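Local coordinates for protein adenine phosphoribosyltransferase, putative (Trypanosoma brucei brucei, PDB 5VN4) that probably makes AMP and diphosphate from adenine and 5-phospho-alpha-D-ribose 1-diphosphate in purine salvage, working as a homodimer, at residues Ser43-Val47 / Pro48-Glu52. Residues are numbered along the deposited sequence; the frame is centred on the assembly and turned at random. Where two conformers were deposited one is given.
With ADE (adenine), chain C.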
loop_
_atom_site.group_PDB
_atom_site.type_symbol
_atom_site.label_atom_id
_atom_site.label_comp_id
_atom_site.label_asym_id
_atom_site.label_seq_id
_atom_site.Cartn_x
_atom_site.Cartn_y
_atom_site.Cartn_z
ATOM N N SER A 43 -20.368 -1.025 4.600
ATOM C CA SER A 43 -19.327 -0.653 3.657
ATOM C C SER A 43 -19.044 0.836 3.739
ATOM O O SER A 43 -19.932 1.625 4.088
ATOM C CB SER A 43 -19.793 -0.991 2.237
ATOM O OG SER A 43 -19.075 -0.279 1.255
ATOM N N PRO A 44 -17.820 1.257 3.400
ATOM C CA PRO A 44 -17.517 2.691 3.341
ATOM C C PRO A 44 -18.072 3.390 2.107
ATOM O O PRO A 44 -18.034 4.627 2.053
ATOM C CB PRO A 44 -15.978 2.716 3.355
ATOM C CG PRO A 44 -15.582 1.415 2.706
ATOM C CD PRO A 44 -16.620 0.421 3.171
ATOM N N HIS A 45 -18.604 2.656 1.127
ATOM C CA HIS A 45 -19.167 3.262 -0.083
ATOM C C HIS A 45 -20.376 2.466 -0.542
ATOM O O HIS A 45 -20.277 1.248 -0.701
ATOM C CB HIS A 45 -18.131 3.264 -1.202
ATOM C CG HIS A 45 -16.896 4.021 -0.856
ATOM N ND1 HIS A 45 -16.883 5.394 -0.719
ATOM C CD2 HIS A 45 -15.641 3.600 -0.582
ATOM C CE1 HIS A 45 -15.664 5.785 -0.390
ATOM N NE2 HIS A 45 -14.892 4.718 -0.300
ATOM N N ASP A 46 -21.493 3.130 -0.836
ATOM C CA ASP A 46 -22.744 2.365 -0.951
ATOM C C ASP A 46 -23.021 1.765 -2.346
ATOM O O ASP A 46 -24.129 1.787 -2.881
ATOM C CB ASP A 46 -23.927 3.099 -0.302
ATOM C CG ASP A 46 -24.852 3.785 -1.287
ATOM O OD1 ASP A 46 -24.579 4.930 -1.700
ATOM O OD2 ASP A 46 -25.881 3.167 -1.632
ATOM N N VAL A 47 -22.003 1.125 -2.921
ATOM C CA VAL A 47 -22.177 0.342 -4.136
ATOM C C VAL A 47 -22.927 -0.906 -3.679
ATOM O O VAL A 47 -22.948 -1.199 -2.478
ATOM C CB VAL A 47 -20.817 -0.004 -4.759
ATOM C CG1 VAL A 47 -20.104 1.270 -5.227
ATOM C CG2 VAL A 47 -19.944 -0.779 -3.764
ATOM N N PRO A 48 -23.570 -1.661 -4.570
ATOM C CA PRO A 48 -24.299 -2.852 -4.098
ATOM C C PRO A 48 -23.418 -3.860 -3.382
ATOM O O PRO A 48 -23.812 -4.409 -2.341
ATOM C CB PRO A 48 -24.895 -3.434 -5.386
ATOM C CG PRO A 48 -24.983 -2.270 -6.322
ATOM C CD PRO A 48 -23.815 -1.389 -5.999
ATOM N N ARG A 49 -22.226 -4.120 -3.911
ATOM C CA ARG A 49 -21.356 -5.173 -3.383
ATOM C C ARG A 49 -19.931 -4.629 -3.339
ATOM O O ARG A 49 -19.269 -4.505 -4.375
ATOM C CB ARG A 49 -21.473 -6.450 -4.215
ATOM C CG ARG A 49 -22.912 -6.953 -4.281
ATOM C CD ARG A 49 -23.105 -8.409 -4.727
ATOM N NE ARG A 49 -24.510 -8.784 -4.524
ATOM C CZ ARG A 49 -24.988 -10.026 -4.499
ATOM N NH1 ARG A 49 -24.188 -11.067 -4.680
ATOM N NH2 ARG A 49 -26.283 -10.222 -4.292
ATOM N N PHE A 50 -19.468 -4.297 -2.141
ATOM C CA PHE A 50 -18.137 -3.739 -1.944
ATOM C C PHE A 50 -17.168 -4.856 -1.579
ATOM O O PHE A 50 -17.331 -5.514 -0.545
ATOM C CB PHE A 50 -18.156 -2.679 -0.845
ATOM C CG PHE A 50 -16.815 -2.022 -0.623
ATOM C CD1 PHE A 50 -16.430 -0.924 -1.377
ATOM C CD2 PHE A 50 -15.932 -2.512 0.323
ATOM C CE1 PHE A 50 -15.188 -0.326 -1.180
ATOM C CE2 PHE A 50 -14.707 -1.914 0.527
ATOM C CZ PHE A 50 -14.325 -0.824 -0.236
ATOM N N ALA A 51 -16.130 -5.022 -2.395
ATOM C CA ALA A 51 -15.175 -6.120 -2.240
ATOM C C ALA A 51 -13.988 -5.634 -1.411
ATOM O O ALA A 51 -13.079 -4.971 -1.922
ATOM C CB ALA A 51 -14.744 -6.627 -3.609
ATOM N N GLU A 52 -13.984 -5.989 -0.126
ATOM C CA GLU A 52 -12.962 -5.520 0.805
ATOM C C GLU A 52 -11.623 -6.209 0.537
ATOM O O GLU A 52 -11.507 -7.436 0.620
ATOM C CB GLU A 52 -13.433 -5.784 2.238
ATOM C CG GLU A 52 -12.376 -5.610 3.324
ATOM C CD GLU A 52 -11.790 -4.211 3.369
ATOM O OE1 GLU A 52 -12.575 -3.232 3.331
ATOM O OE2 GLU A 52 -10.540 -4.101 3.441
HETATM N N9 ADE C . -13.578 0.253 -5.865
HETATM C C8 ADE C . -14.479 0.627 -6.813
HETATM N N7 ADE C . -15.559 -0.122 -6.841
HETATM C C5 ADE C . -15.346 -1.054 -5.844
HETATM C C6 ADE C . -16.124 -2.137 -5.368
HETATM N N6 ADE C . -17.330 -2.473 -5.867
HETATM N N1 ADE C . -15.616 -2.866 -4.354
HETATM C C2 ADE C . -14.414 -2.532 -3.862
HETATM N N3 ADE C . -13.599 -1.541 -4.219
HETATM C C4 ADE C . -14.128 -0.835 -5.231
#
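The Phe50 ring lies between Pro44 and the bound adenine. Pro44 CD sits over one face, 4.2 Å from the ring centroid and 16° off its normal, a CH-pi contact. Pro44 CG continues along that face to Phe50 CZ at 3.9 Å. The base takes the opposite face, offset toward the rim, with the two planes nearly parallel and adenine C2 3.6 Å from Phe50 CE1. Phe50 CG is anti to the backbone N (chi1 -178°), which places the ring between Pro44 and the base. Val47 CG2 packs at the ring edge, touching Phe50 CB, and also comes 3.8 Å from adenine N6. His45 brings CD2, at the edge of its imidazole, to Phe50 CE1, while its ring stacks with Tyr129.

In one of its two conformers, Ser43 OG lies 3.3 Å from Phe50 CB and donates to His45 O at 2.8 Å. That oxygen also accepts from Val47 N, and the two donors come from opposite faces of the carbonyl plane. The second bond closes an inverse gamma turn centred on Asp46.

The backbone of Arg49 and Ala51 reads the base. Adenine N6 donates to Arg49 O, and Ala51 N donates to adenine N1 at 3.0 Å in a nearly straight bond (169°). The Arg49 guanidinium forms a salt bridge with Asp219 and a hydrogen bond to Leu217 O. Asn113 ND2 of the second subunit hydrogen-bonds to Pro44 O, and Ala116 N of that subunit to Glu52 OE1.

The contact thus forms one wall of the adenine pocket: Phe50 and Val47 pack against one face of the base, to which Arg90 and Glu128 also hydrogen-bond. A backbone acceptor and donor match the 6-amino group and N1, a pairing that suits adenine rather than a 6-oxopurine.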